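Glutathione S-transferase 5 (Caenorhabditis elegans, PDB 1ZL9) catalyses the conjugation of reduced glutathione to a wide range of hydrophobic electrophiles and may help detoxify reactive oxygen species produced during bacterial infection. Local coordinates at residues R105-F108 / Y109-G113; Q89-S92 / L93-Y97; I162-H165 / S166-L169; P180-K183 / A184-E187. All coordinates share one frame; numbering follows the deposited sequence.

Interaction 1: residues R105-F108 / Y109-G113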
ATOM      1  N   ARG A 105       0.585   8.944  12.495  1.00 18.04           N
ATOM      2  CA  ARG A 105       2.025   9.075  12.521  1.00 18.71           C
ATOM      3  C   ARG A 105       2.574  10.239  13.425  1.00 18.74           C
ATOM      4  O   ARG A 105       3.608  10.052  14.048  1.00 18.86           O
ATOM      5  CB  ARG A 105       2.619   9.225  11.099  1.00 20.24           C
ATOM      6  CG  ARG A 105       4.128   9.114  11.136  1.00 25.95           C
ATOM      7  CD  ARG A 105       4.817   8.825   9.805  1.00 36.79           C
ATOM      8  NE  ARG A 105       4.509   7.463   9.349  1.00 42.12           N
ATOM      9  CZ  ARG A 105       3.762   7.189   8.278  1.00 44.61           C
ATOM     10  NH1 ARG A 105       3.264   8.176   7.534  1.00 46.31           N
ATOM     11  NH2 ARG A 105       3.496   5.927   7.965  1.00 45.18           N
ATOM     12  N   PRO A 106       1.992  11.451  13.400  1.00 19.21           N
ATOM     13  CA  PRO A 106       2.482  12.572  14.245  1.00 18.76           C
ATOM     14  C   PRO A 106       2.573  12.188  15.748  1.00 17.50           C
ATOM     15  O   PRO A 106       3.544  12.547  16.406  1.00 16.89           O
ATOM     16  CB  PRO A 106       1.465  13.676  13.986  1.00 18.54           C
ATOM     17  CG  PRO A 106       1.032  13.406  12.579  1.00 19.14           C
ATOM     18  CD  PRO A 106       0.920  11.910  12.508  1.00 19.24           C
ATOM     19  N   TYR A 107       1.573  11.471  16.237  1.00 17.13           N
ATOM     20  CA  TYR A 107       1.544  10.930  17.595  1.00 15.14           C
ATOM     21  C   TYR A 107       2.582   9.853  17.804  1.00 14.78           C
ATOM     22  O   TYR A 107       3.350   9.937  18.732  1.00 14.86           O
ATOM     23  CB  TYR A 107       0.163  10.398  17.944  1.00 15.57           C
ATOM     24  CG  TYR A 107       0.090   9.789  19.279  1.00 16.33           C
ATOM     25  CD1 TYR A 107       0.272  10.546  20.446  1.00 18.88           C
ATOM     26  CD2 TYR A 107      -0.147   8.441  19.413  1.00 17.37           C
ATOM     27  CE1 TYR A 107       0.206   9.945  21.685  1.00 17.94           C
ATOM     28  CE2 TYR A 107      -0.196   7.850  20.625  1.00 18.46           C
ATOM     29  CZ  TYR A 107      -0.016   8.616  21.770  1.00 20.60           C
ATOM     30  OH  TYR A 107      -0.144   8.001  22.980  1.00 24.10           O
ATOM     31  N   PHE A 108       2.654   8.879  16.911  1.00 13.96           N
ATOM     32  CA  PHE A 108       3.609   7.777  17.081  1.00 15.21           C
ATOM     33  C   PHE A 108       5.051   8.312  17.104  1.00 16.96           C
ATOM     34  O   PHE A 108       5.875   7.936  17.961  1.00 16.44           O
ATOM     35  CB  PHE A 108       3.446   6.804  15.934  1.00 16.36           C
ATOM     36  CG  PHE A 108       2.144   5.978  15.991  1.00 18.35           C
ATOM     37  CD1 PHE A 108       1.740   5.260  14.878  1.00 20.24           C
ATOM     38  CD2 PHE A 108       1.389   5.887  17.156  1.00 21.55           C
ATOM     39  CE1 PHE A 108       0.563   4.481  14.916  1.00 23.05           C
ATOM     40  CE2 PHE A 108       0.157   5.079  17.195  1.00 23.04           C
ATOM     41  CZ  PHE A 108      -0.224   4.411  16.072  1.00 23.32           C
ATOM     42  N   TYR A 109       5.322   9.219  16.173  1.00 15.24           N
ATOM     43  CA  TYR A 109       6.623   9.866  16.089  1.00 17.54           C
ATOM     44  C   TYR A 109       7.007  10.675  17.310  1.00 17.88           C
ATOM     45  O   TYR A 109       8.199  10.727  17.681  1.00 17.39           O
ATOM     46  CB  TYR A 109       6.646  10.770  14.887  1.00 18.63           C
ATOM     47  CG  TYR A 109       7.216  10.096  13.717  1.00 24.14           C
ATOM     48  CD1 TYR A 109       6.823   8.833  13.358  1.00 28.45           C
ATOM     49  CD2 TYR A 109       8.145  10.756  12.917  1.00 35.46           C
ATOM     50  CE1 TYR A 109       7.358   8.199  12.241  1.00 34.11           C
ATOM     51  CE2 TYR A 109       8.688  10.137  11.803  1.00 37.78           C
ATOM     52  CZ  TYR A 109       8.302   8.863  11.487  1.00 39.42           C
ATOM     53  OH  TYR A 109       8.853   8.274  10.384  1.00 49.12           O
ATOM     54  N   ALA A 110       6.024  11.318  17.925  1.00 17.45           N
ATOM     55  CA  ALA A 110       6.305  12.094  19.123  1.00 17.81           C
ATOM     56  C   ALA A 110       6.641  11.181  20.298  1.00 19.09           C
ATOM     57  O   ALA A 110       7.555  11.460  21.063  1.00 18.75           O
ATOM     58  CB  ALA A 110       5.152  13.026  19.473  1.00 18.52           C
ATOM     59  N   VAL A 111       5.893  10.108  20.455  1.00 17.65           N
ATOM     60  CA  VAL A 111       6.151   9.140  21.516  1.00 18.54           C
ATOM     61  C   VAL A 111       7.542   8.467  21.340  1.00 18.43           C
ATOM     62  O   VAL A 111       8.294   8.227  22.308  1.00 17.74           O
ATOM     63  CB  VAL A 111       5.018   8.074  21.542  1.00 17.85           C
ATOM     64  CG1 VAL A 111       5.387   6.973  22.495  1.00 21.28           C
ATOM     65  CG2 VAL A 111       3.660   8.730  21.968  1.00 20.25           C
ATOM     66  N   MET A 112       7.873   8.138  20.101  1.00 17.65           N
ATOM     67  CA  MET A 112       9.158   7.545  19.811  1.00 19.39           C
ATOM     68  C   MET A 112      10.337   8.510  19.893  1.00 19.95           C
ATOM     69  O   MET A 112      11.482   8.030  19.873  1.00 21.69           O
ATOM     70  CB  MET A 112       9.148   6.885  18.430  1.00 19.74           C
ATOM     71  CG  MET A 112       8.149   5.746  18.350  1.00 23.68           C
ATOM     72  SD  MET A 112       8.281   4.769  16.825  1.00 28.69           S
ATOM     73  CE  MET A 112       7.639   5.783  15.706  1.00 26.39           C
ATOM     74  N   GLY A 113      10.075   9.824  19.993  1.00 19.42           N
ATOM     75  CA  GLY A 113      11.085  10.868  20.056  1.00 20.06           C
ATOM     76  C   GLY A 113      11.569  11.367  18.699  1.00 22.49           C
ATOM     77  O   GLY A 113      12.560  12.079  18.605  1.00 23.64           O
TER

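Interaction 2: residues Q89-S92 / L93-Y97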
ATOM      1  N   GLN A  89      -9.316  -8.803  -0.222  1.00 15.24           N
ATOM      2  CA  GLN A  89      -9.847  -8.224   1.015  1.00 14.40           C
ATOM      3  C   GLN A  89      -8.741  -8.009   2.087  1.00 13.87           C
ATOM      4  O   GLN A  89      -8.690  -6.980   2.778  1.00 13.11           O
ATOM      5  CB  GLN A  89     -10.944  -9.113   1.567  1.00 15.01           C
ATOM      6  CG  GLN A  89     -12.273  -9.081   0.811  1.00 18.55           C
ATOM      7  CD  GLN A  89     -12.901  -7.702   0.592  1.00 18.44           C
ATOM      8  OE1 GLN A  89     -12.626  -6.723   1.320  1.00 22.79           O
ATOM      9  NE2 GLN A  89     -13.745  -7.615  -0.446  1.00 19.22           N
ATOM     10  N   VAL A  90      -7.878  -9.004   2.264  1.00 14.08           N
ATOM     11  CA  VAL A  90      -6.695  -8.806   3.078  1.00 13.14           C
ATOM     12  C   VAL A  90      -5.932  -7.542   2.600  1.00 12.25           C
ATOM     13  O   VAL A  90      -5.538  -6.746   3.405  1.00 12.09           O
ATOM     14  CB  VAL A  90      -5.732 -10.048   3.085  1.00 12.23           C
ATOM     15  CG1 VAL A  90      -4.454  -9.725   3.828  1.00 12.90           C
ATOM     16  CG2 VAL A  90      -6.311 -11.185   3.745  1.00 13.31           C
ATOM     17  N   ASN A  91      -5.720  -7.396   1.287  1.00 12.49           N
ATOM     18  CA  ASN A  91      -5.066  -6.263   0.706  1.00 12.75           C
ATOM     19  C   ASN A  91      -5.823  -4.957   1.044  1.00 13.93           C
ATOM     20  O   ASN A  91      -5.216  -3.954   1.375  1.00 13.27           O
ATOM     21  CB  ASN A  91      -4.938  -6.464  -0.796  1.00 13.76           C
ATOM     22  CG  ASN A  91      -3.976  -5.489  -1.478  1.00 15.14           C
ATOM     23  OD1 ASN A  91      -3.482  -4.521  -0.905  1.00 20.64           O
ATOM     24  ND2 ASN A  91      -3.631  -5.831  -2.696  1.00 11.99           N
ATOM     25  N   SER A  92      -7.159  -4.983   0.961  1.00 12.66           N
ATOM     26  CA  SER A  92      -7.954  -3.801   1.180  1.00 13.33           C
ATOM     27  C   SER A  92      -7.766  -3.344   2.664  1.00 13.68           C
ATOM     28  O   SER A  92      -7.527  -2.207   2.959  1.00 13.52           O
ATOM     29  CB  SER A  92      -9.416  -4.160   0.862  1.00 14.21           C
ATOM     30  OG  SER A  92     -10.257  -3.042   1.037  1.00 18.26           O
ATOM     31  N   LEU A  93      -7.868  -4.269   3.591  1.00 13.32           N
ATOM     32  CA  LEU A  93      -7.740  -3.896   5.021  1.00 14.28           C
ATOM     33  C   LEU A  93      -6.344  -3.443   5.364  1.00 12.12           C
ATOM     34  O   LEU A  93      -6.150  -2.572   6.217  1.00 12.24           O
ATOM     35  CB  LEU A  93      -8.053  -5.101   5.879  1.00 15.67           C
ATOM     36  CG  LEU A  93      -8.837  -4.952   7.184  1.00 21.05           C
ATOM     37  CD1 LEU A  93      -8.594  -6.090   8.204  1.00 21.49           C
ATOM     38  CD2 LEU A  93      -9.044  -3.600   7.783  1.00 23.91           C
ATOM     39  N   ALA A  94      -5.352  -4.068   4.744  1.00 13.09           N
ATOM     40  CA  ALA A  94      -3.944  -3.771   5.038  1.00 12.28           C
ATOM     41  C   ALA A  94      -3.662  -2.347   4.517  1.00 11.97           C
ATOM     42  O   ALA A  94      -2.947  -1.561   5.141  1.00 12.23           O
ATOM     43  CB  ALA A  94      -3.018  -4.801   4.360  1.00 12.55           C
ATOM     44  N   ASP A  95      -4.246  -1.994   3.392  1.00 12.78           N
ATOM     45  CA  ASP A  95      -4.113  -0.637   2.864  1.00 13.37           C
ATOM     46  C   ASP A  95      -4.860   0.385   3.697  1.00 13.83           C
ATOM     47  O   ASP A  95      -4.397   1.526   3.838  1.00 14.23           O
ATOM     48  CB  ASP A  95      -4.565  -0.579   1.412  1.00 14.45           C
ATOM     49  CG  ASP A  95      -3.474  -1.108   0.459  1.00 18.19           C
ATOM     50  OD1 ASP A  95      -2.468  -1.708   0.951  1.00 18.54           O
ATOM     51  OD2 ASP A  95      -3.530  -0.922  -0.783  1.00 21.41           O
ATOM     52  N   GLN A  96      -6.019   0.019   4.252  1.00 13.11           N
ATOM     53  CA  GLN A  96      -6.682   0.941   5.168  1.00 13.35           C
ATOM     54  C   GLN A  96      -5.829   1.111   6.440  1.00 12.79           C
ATOM     55  O   GLN A  96      -5.821   2.132   7.059  1.00 12.24           O
ATOM     56  CB  GLN A  96      -8.096   0.448   5.539  1.00 13.82           C
ATOM     57  CG  GLN A  96      -8.928   1.444   6.309  1.00 15.21           C
ATOM     58  CD  GLN A  96      -9.245   2.693   5.589  1.00 16.81           C
ATOM     59  OE1 GLN A  96      -9.469   3.739   6.235  1.00 18.87           O
ATOM     60  NE2 GLN A  96      -9.315   2.638   4.298  1.00 13.51           N
ATOM     61  N   TYR A  97      -5.169   0.043   6.867  1.00 14.31           N
ATOM     62  CA  TYR A  97      -4.222   0.087   7.969  1.00 13.40           C
ATOM     63  C   TYR A  97      -3.038   1.053   7.711  1.00 13.57           C
ATOM     64  O   TYR A  97      -2.605   1.797   8.589  1.00 14.49           O
ATOM     65  CB  TYR A  97      -3.720  -1.349   8.235  1.00 12.82           C
ATOM     66  CG  TYR A  97      -2.684  -1.439   9.321  1.00 17.70           C
ATOM     67  CD1 TYR A  97      -2.916  -0.886  10.571  1.00 18.50           C
ATOM     68  CD2 TYR A  97      -1.531  -2.187   9.157  1.00 25.62           C
ATOM     69  CE1 TYR A  97      -1.989  -0.947  11.566  1.00 20.16           C
ATOM     70  CE2 TYR A  97      -0.566  -2.307  10.243  1.00 26.88           C
ATOM     71  CZ  TYR A  97      -0.845  -1.664  11.440  1.00 26.60           C
ATOM     72  OH  TYR A  97       0.017  -1.701  12.550  1.00 31.45           O
TER

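Interaction 3: residues I162-H165 / S166-L169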
ATOM      1  N   ILE A 162      -2.368  -6.794  12.860  1.00 11.92           N
ATOM      2  CA  ILE A 162      -3.307  -6.058  13.683  1.00 11.50           C
ATOM      3  C   ILE A 162      -3.212  -6.519  15.141  1.00 11.50           C
ATOM      4  O   ILE A 162      -3.258  -5.726  16.058  1.00 12.06           O
ATOM      5  CB  ILE A 162      -4.756  -6.237  13.117  1.00 11.22           C
ATOM      6  CG1 ILE A 162      -4.925  -5.524  11.735  1.00 10.17           C
ATOM      7  CG2 ILE A 162      -5.769  -5.773  14.083  1.00 12.14           C
ATOM      8  CD1 ILE A 162      -4.582  -4.049  11.722  1.00 15.15           C
ATOM      9  N   ALA A 163      -3.134  -7.826  15.373  1.00 11.44           N
ATOM     10  CA  ALA A 163      -2.938  -8.316  16.731  1.00 12.44           C
ATOM     11  C   ALA A 163      -1.703  -7.774  17.395  1.00 13.16           C
ATOM     12  O   ALA A 163      -1.734  -7.426  18.564  1.00 12.57           O
ATOM     13  CB  ALA A 163      -2.891  -9.841  16.800  1.00 12.18           C
ATOM     14  N   GLN A 164      -0.629  -7.613  16.645  1.00 13.38           N
ATOM     15  CA  GLN A 164       0.605  -7.098  17.242  1.00 14.26           C
ATOM     16  C   GLN A 164       0.463  -5.581  17.586  1.00 15.38           C
ATOM     17  O   GLN A 164       0.915  -5.110  18.629  1.00 13.70           O
ATOM     18  CB  GLN A 164       1.765  -7.298  16.265  1.00 13.76           C
ATOM     19  CG  GLN A 164       3.122  -6.873  16.883  1.00 14.48           C
ATOM     20  CD  GLN A 164       3.432  -7.514  18.228  1.00 17.61           C
ATOM     21  OE1 GLN A 164       3.477  -6.835  19.291  1.00 21.87           O
ATOM     22  NE2 GLN A 164       3.609  -8.807  18.213  1.00 11.65           N
ATOM     23  N   HIS A 165      -0.223  -4.855  16.733  1.00 14.96           N
ATOM     24  CA  HIS A 165      -0.511  -3.405  16.994  1.00 16.52           C
ATOM     25  C   HIS A 165      -1.402  -3.258  18.248  1.00 15.53           C
ATOM     26  O   HIS A 165      -1.090  -2.529  19.178  1.00 14.03           O
ATOM     27  CB  HIS A 165      -1.152  -2.736  15.762  1.00 16.89           C
ATOM     28  CG  HIS A 165      -1.386  -1.254  15.938  1.00 24.08           C
ATOM     29  ND1 HIS A 165      -1.913  -0.726  17.078  1.00 40.13           N
ATOM     30  CD2 HIS A 165      -1.119  -0.192  15.157  1.00 37.03           C
ATOM     31  CE1 HIS A 165      -2.021   0.587  16.969  1.00 36.13           C
ATOM     32  NE2 HIS A 165      -1.543   0.937  15.825  1.00 27.07           N
ATOM     33  N   SER A 166      -2.482  -4.045  18.303  1.00 16.41           N
ATOM     34  CA  SER A 166      -3.355  -4.064  19.441  1.00 14.68           C
ATOM     35  C   SER A 166      -2.640  -4.441  20.749  1.00 15.38           C
ATOM     36  O   SER A 166      -2.897  -3.818  21.738  1.00 14.47           O
ATOM     37  CB  SER A 166      -4.547  -4.979  19.230  1.00 14.61           C
ATOM     38  OG  SER A 166      -5.354  -4.568  18.151  1.00 14.28           O
ATOM     39  N   ALA A 167      -1.826  -5.498  20.734  1.00 15.52           N
ATOM     40  CA  ALA A 167      -1.092  -5.978  21.893  1.00 16.33           C
ATOM     41  C   ALA A 167      -0.138  -4.876  22.376  1.00 16.64           C
ATOM     42  O   ALA A 167      -0.098  -4.571  23.590  1.00 15.53           O
ATOM     43  CB  ALA A 167      -0.345  -7.287  21.585  1.00 16.17           C
ATOM     44  N   ASP A 168       0.531  -4.216  21.433  1.00 15.83           N
ATOM     45  CA  ASP A 168       1.393  -3.085  21.816  1.00 16.84           C
ATOM     46  C   ASP A 168       0.625  -1.927  22.479  1.00 16.18           C
ATOM     47  O   ASP A 168       1.030  -1.412  23.523  1.00 16.51           O
ATOM     48  CB  ASP A 168       2.172  -2.608  20.606  1.00 18.45           C
ATOM     49  CG  ASP A 168       3.281  -3.578  20.211  1.00 22.42           C
ATOM     50  OD1 ASP A 168       3.464  -4.586  20.921  1.00 30.30           O
ATOM     51  OD2 ASP A 168       4.029  -3.445  19.231  1.00 34.47           O
ATOM     52  N   LEU A 169      -0.503  -1.520  21.911  1.00 16.36           N
ATOM     53  CA  LEU A 169      -1.274  -0.393  22.431  1.00 14.59           C
ATOM     54  C   LEU A 169      -1.783  -0.772  23.797  1.00 16.58           C
ATOM     55  O   LEU A 169      -1.664   0.040  24.724  1.00 15.85           O
ATOM     56  CB  LEU A 169      -2.478  -0.111  21.543  1.00 17.25           C
ATOM     57  CG  LEU A 169      -2.186   0.560  20.230  1.00 15.84           C
ATOM     58  CD1 LEU A 169      -3.489   0.777  19.518  1.00 19.92           C
ATOM     59  CD2 LEU A 169      -1.363   1.869  20.382  1.00 24.56           C
TER

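Interaction 4: residues P180-K183 / A184-E187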
ATOM      1  N   PRO A 180     -13.705  -4.210  22.601  1.00 20.24           N
ATOM      2  CA  PRO A 180     -13.390  -5.473  23.282  1.00 19.42           C
ATOM      3  C   PRO A 180     -13.115  -6.596  22.274  1.00 18.83           C
ATOM      4  O   PRO A 180     -12.334  -7.492  22.564  1.00 18.55           O
ATOM      5  CB  PRO A 180     -14.652  -5.753  24.137  1.00 21.19           C
ATOM      6  CG  PRO A 180     -15.734  -4.886  23.552  1.00 22.07           C
ATOM      7  CD  PRO A 180     -15.058  -3.682  22.925  1.00 18.91           C
ATOM      8  N   GLU A 181     -13.727  -6.509  21.098  1.00 17.87           N
ATOM      9  CA  GLU A 181     -13.535  -7.447  20.045  1.00 18.81           C
ATOM     10  C   GLU A 181     -12.061  -7.544  19.605  1.00 16.73           C
ATOM     11  O   GLU A 181     -11.606  -8.630  19.254  1.00 17.17           O
ATOM     12  CB  GLU A 181     -14.402  -7.052  18.837  1.00 20.04           C
ATOM     13  CG  GLU A 181     -15.930  -6.972  19.157  1.00 24.70           C
ATOM     14  CD  GLU A 181     -16.388  -5.544  19.538  1.00 26.26           C
ATOM     15  OE1 GLU A 181     -15.559  -4.688  19.920  1.00 26.13           O
ATOM     16  OE2 GLU A 181     -17.595  -5.264  19.449  1.00 35.36           O
ATOM     17  N   LEU A 182     -11.356  -6.415  19.581  1.00 15.57           N
ATOM     18  CA  LEU A 182      -9.964  -6.383  19.084  1.00 14.77           C
ATOM     19  C   LEU A 182      -8.981  -6.785  20.157  1.00 15.50           C
ATOM     20  O   LEU A 182      -7.906  -7.320  19.848  1.00 14.31           O
ATOM     21  CB  LEU A 182      -9.597  -5.019  18.484  1.00 14.49           C
ATOM     22  CG  LEU A 182      -9.950  -4.832  17.038  1.00 14.52           C
ATOM     23  CD1 LEU A 182      -9.245  -5.917  16.183  1.00 16.28           C
ATOM     24  CD2 LEU A 182     -11.480  -4.811  16.786  1.00 16.86           C
ATOM     25  N   LYS A 183      -9.364  -6.619  21.430  1.00 15.08           N
ATOM     26  CA  LYS A 183      -8.603  -7.206  22.503  1.00 16.22           C
ATOM     27  C   LYS A 183      -8.743  -8.709  22.491  1.00 16.61           C
ATOM     28  O   LYS A 183      -7.751  -9.367  22.698  1.00 17.42           O
ATOM     29  CB  LYS A 183      -9.004  -6.625  23.866  1.00 17.66           C
ATOM     30  CG  LYS A 183      -8.415  -7.363  25.049  1.00 20.02           C
ATOM     31  CD  LYS A 183      -8.870  -6.753  26.353  1.00 29.02           C
ATOM     32  CE  LYS A 183      -8.408  -7.605  27.599  1.00 33.06           C
ATOM     33  NZ  LYS A 183      -7.119  -7.009  28.076  1.00 37.99           N
ATOM     34  N   ALA A 184      -9.959  -9.252  22.259  1.00 14.86           N
ATOM     35  CA  ALA A 184     -10.118 -10.684  22.099  1.00 15.61           C
ATOM     36  C   ALA A 184      -9.323 -11.191  20.879  1.00 14.95           C
ATOM     37  O   ALA A 184      -8.661 -12.254  20.948  1.00 14.64           O
ATOM     38  CB  ALA A 184     -11.575 -11.097  21.989  1.00 16.42           C
ATOM     39  N   HIS A 185      -9.386 -10.461  19.770  1.00 13.87           N
ATOM     40  CA  HIS A 185      -8.624 -10.872  18.563  1.00 13.85           C
ATOM     41  C   HIS A 185      -7.150 -10.947  18.834  1.00 13.21           C
ATOM     42  O   HIS A 185      -6.518 -11.970  18.481  1.00 14.90           O
ATOM     43  CB  HIS A 185      -8.941  -9.967  17.403  1.00 13.26           C
ATOM     44  CG  HIS A 185      -8.004 -10.067  16.242  1.00 13.85           C
ATOM     45  ND1 HIS A 185      -8.278 -10.815  15.119  1.00 17.41           N
ATOM     46  CD2 HIS A 185      -6.833  -9.437  16.004  1.00  7.76           C
ATOM     47  CE1 HIS A 185      -7.273 -10.685  14.258  1.00 13.41           C
ATOM     48  NE2 HIS A 185      -6.386  -9.849  14.774  1.00 17.49           N
ATOM     49  N   ALA A 186      -6.606  -9.949  19.536  1.00 14.90           N
ATOM     50  CA  ALA A 186      -5.179  -9.931  19.864  1.00 15.59           C
ATOM     51  C   ALA A 186      -4.799 -11.135  20.725  1.00 16.87           C
ATOM     52  O   ALA A 186      -3.796 -11.776  20.489  1.00 14.39           O
ATOM     53  CB  ALA A 186      -4.785  -8.674  20.594  1.00 14.94           C
ATOM     54  N   GLU A 187      -5.602 -11.399  21.739  1.00 16.95           N
ATOM     55  CA  GLU A 187      -5.355 -12.542  22.613  1.00 17.87           C
ATOM     56  C   GLU A 187      -5.393 -13.847  21.863  1.00 17.49           C
ATOM     57  O   GLU A 187      -4.548 -14.728  22.135  1.00 17.79           O
ATOM     58  CB  GLU A 187      -6.348 -12.566  23.792  1.00 18.08           C
ATOM     59  CG  GLU A 187      -6.110 -11.339  24.662  1.00 22.05           C
ATOM     60  CD  GLU A 187      -7.261 -11.068  25.659  1.00 29.15           C
ATOM     61  OE1 GLU A 187      -7.036 -10.280  26.605  1.00 33.09           O
ATOM     62  OE2 GLU A 187      -8.372 -11.619  25.487  1.00 27.25           O
TER

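Interaction 1: residues R105-F108 / Y109-G113
Arg105 and Tyr109 open this last stretch of helix 84-112 with both a backbone bond and a side-chain contact. Tyr109 N donates to Arg105 O at 2.9 Å, with an N-H...O angle of 167°. Pro106 O receives Ala110 N at 3.2 Å, a more bent bond in which the donor stands above the carbonyl plane; the same N-H also reaches Tyr107 O, but only weakly. Tyr107 O has its main donor in Val111 N, and Phe108 O is taken by Met112 N at 2.9 Å. The carbonyls of Arg105 to Phe108 are thus each paired with the amide four residues on, even though the helix is kinked where Pro106, which has no N-H to give, and the amide N of Tyr107 make no bond to the preceding turn.

The side chains follow the same spacing. Arg105 CG lies 3.5 Å from Tyr109 CD1, its aliphatic part running beside the phenol in the same direction, with the guanidinium and ring planes 73° apart. Val111 CG2 sits over one face of the Tyr107 ring, 3.9 Å from its centroid and 24° off the normal, a CH-pi contact. It is placed there because CG2 is anti to the carbonyl carbon. Phe127 of helix 119-145 stacks on the Tyr107 ring.

Gly113 leaves the helix with positive phi, and its N bonds back to Ala110 O at 3.2 Å. Two such bonds into the last turn define a Schellman motif, which here ends helix 84-112 in the all-helical C-terminal domain of the GST fold, with the Tyr109 side chain about 6 Å from a bound glutathione.

Interaction 2: residues Q89-S92 / L93-Y97
Four consecutive backbone bonds join Gln89-Ser92 to Leu93-Tyr97 as regular alpha helix. Leu93 N donates to Gln89 O at 2.9 Å with an N-H...O angle of 169°. The next three, Ala94 N to Val90 O, Asp95 N to Asn91 O and Gln96 N to Ser92 O, are all 3.0 Å long and somewhat more bent.

Among the side chains, Asp95 folds back over the preceding turn: its CG is anti to the carbonyl carbon (chi1 -79°), which brings CG to 3.5 Å from Asn91 O. The Asp95 carboxylate and the Asn91 amide are nearly perpendicular, their planes 86° apart. This helix lines the dimer interface of the sigma-class GST fold. Asp95 OD2 forms a salt bridge with Lys98 NZ of the second subunit, a lysine of the glutathione pocket, while Ser92 OG and Gln89 NE2 are hydrogen-bonded to the backbone oxygens of Ala64 and Lys62 of that subunit.

Ala94 turns its methyl to 3.3 Å from Val90 O, and both residues pack on Trp157 of helix 157-171. On another side of the helix, Leu93 meets Leu138 and Gln96 meets Phe134 and Phe137, all on helix 119-145.

Interaction 3: residues I162-H165 / S166-L169
Gln164 and Asp168, one turn apart on helix 157-171, bring an amide and a carboxylate together with their planes 51° apart. The Gln164 chain starts with CG anti to the backbone N (chi1 -176°) and then bends at chi2, which carries its amide along the helix toward Asp168. Asp168 leans back the other way: its CG is anti to the carbonyl carbon and stands 3.2 Å from Gln164 O. The amide orientation of Gln164 is doubtful. The carboxylate has a firm partner elsewhere, since Asp168 OD2 forms a salt bridge with Arg12 in a loop of the thioredoxin-like N-terminal domain. A helix of the C-terminal domain of the GST fold is thereby tied to that domain.

His165 presents its ring edge to Leu169, although the closest carbons are modelled implausibly near each other and the detail is doubtful. Tyr100 also meets the imidazole, its ring plane inclined to that of the histidine.

Ser166 OG lies 3.2 Å from Ile162 O, the acceptor that takes Ser166 N at 2.9 Å with an angle of 174°. The hydrogen-bond partner of the hydroxyl is Tyr135 OH of helix 119-145. Along the backbone, Ala167 N bonds to Ala163 O at 2.9 Å, and Asp168 N and Leu169 N donate at 3.0 Å to Gln164 O and His165 O respectively.

Interaction 4: residues P180-K183 / A184-E187
The imidazole of His185 is met from within the helix by Leu182 CD1, which approaches obliquely and reaches His185 CB at 4.2 Å. His185 has its CG anti to the backbone N (chi1 166°), turning the ring from the helix toward neighbouring parts of the fold. There both ring nitrogens find weak hydrogen bonds to backbone oxygens, NE2 to Asp159 O and ND1 to Gly148 O, so the ring is held between two separate parts of the chain.

On the exposed side, Lys183 and Glu187 form an i to i+4 salt bridge, long at 3.6 Å between NZ and OE1. OE1 lies nearer the aliphatic chain, 3.2 Å from Lys183 CE. Lys183 runs extended as far as CE before bending at chi4, whereas Glu187 reaches back along the helix, its CG 3.2 Å from Lys183 O.

Along the backbone the first turns of helix 180-191 are regular. Ala184 N donates to Pro180 O at 3.0 Å (N-H...O 166°), and His185 N to Glu181 O at 2.9 Å, more bent at 152°. Ala186 N reaches Leu182 O from above the carbonyl plane, and Glu187 N closes on Lys183 O.

Leu182 is buried against Tyr135, Leu138 and Val139 of helix 119-145 and Ile162 of helix 157-171, while His185 and Ala186 rest on Ala163 and Ser166 of that last helix.

Overall arrangement
All four contacts are local and in series, each joining successive turns of one helix, so none closes a long loop and none nest or cross. Along the chain, interaction 2 comes first, in the early turns of helix 84-112, and interaction 1 ends the same helix, their centres about 23 Å apart. Interaction 3 follows on helix 157-171 and touches both: Phe108 CZ approaches His165 NE2 at 3.7 Å, and Tyr97 CD1 meets Ile162 CD1 at 3.8 Å. Interaction 4 opens the next helix, 180-191, and packs on interaction 3 with centres about 9 Å apart. Interaction 3 thus lies between the long helix and helix 180-191, while interaction 2 extends the contacts to the second subunit.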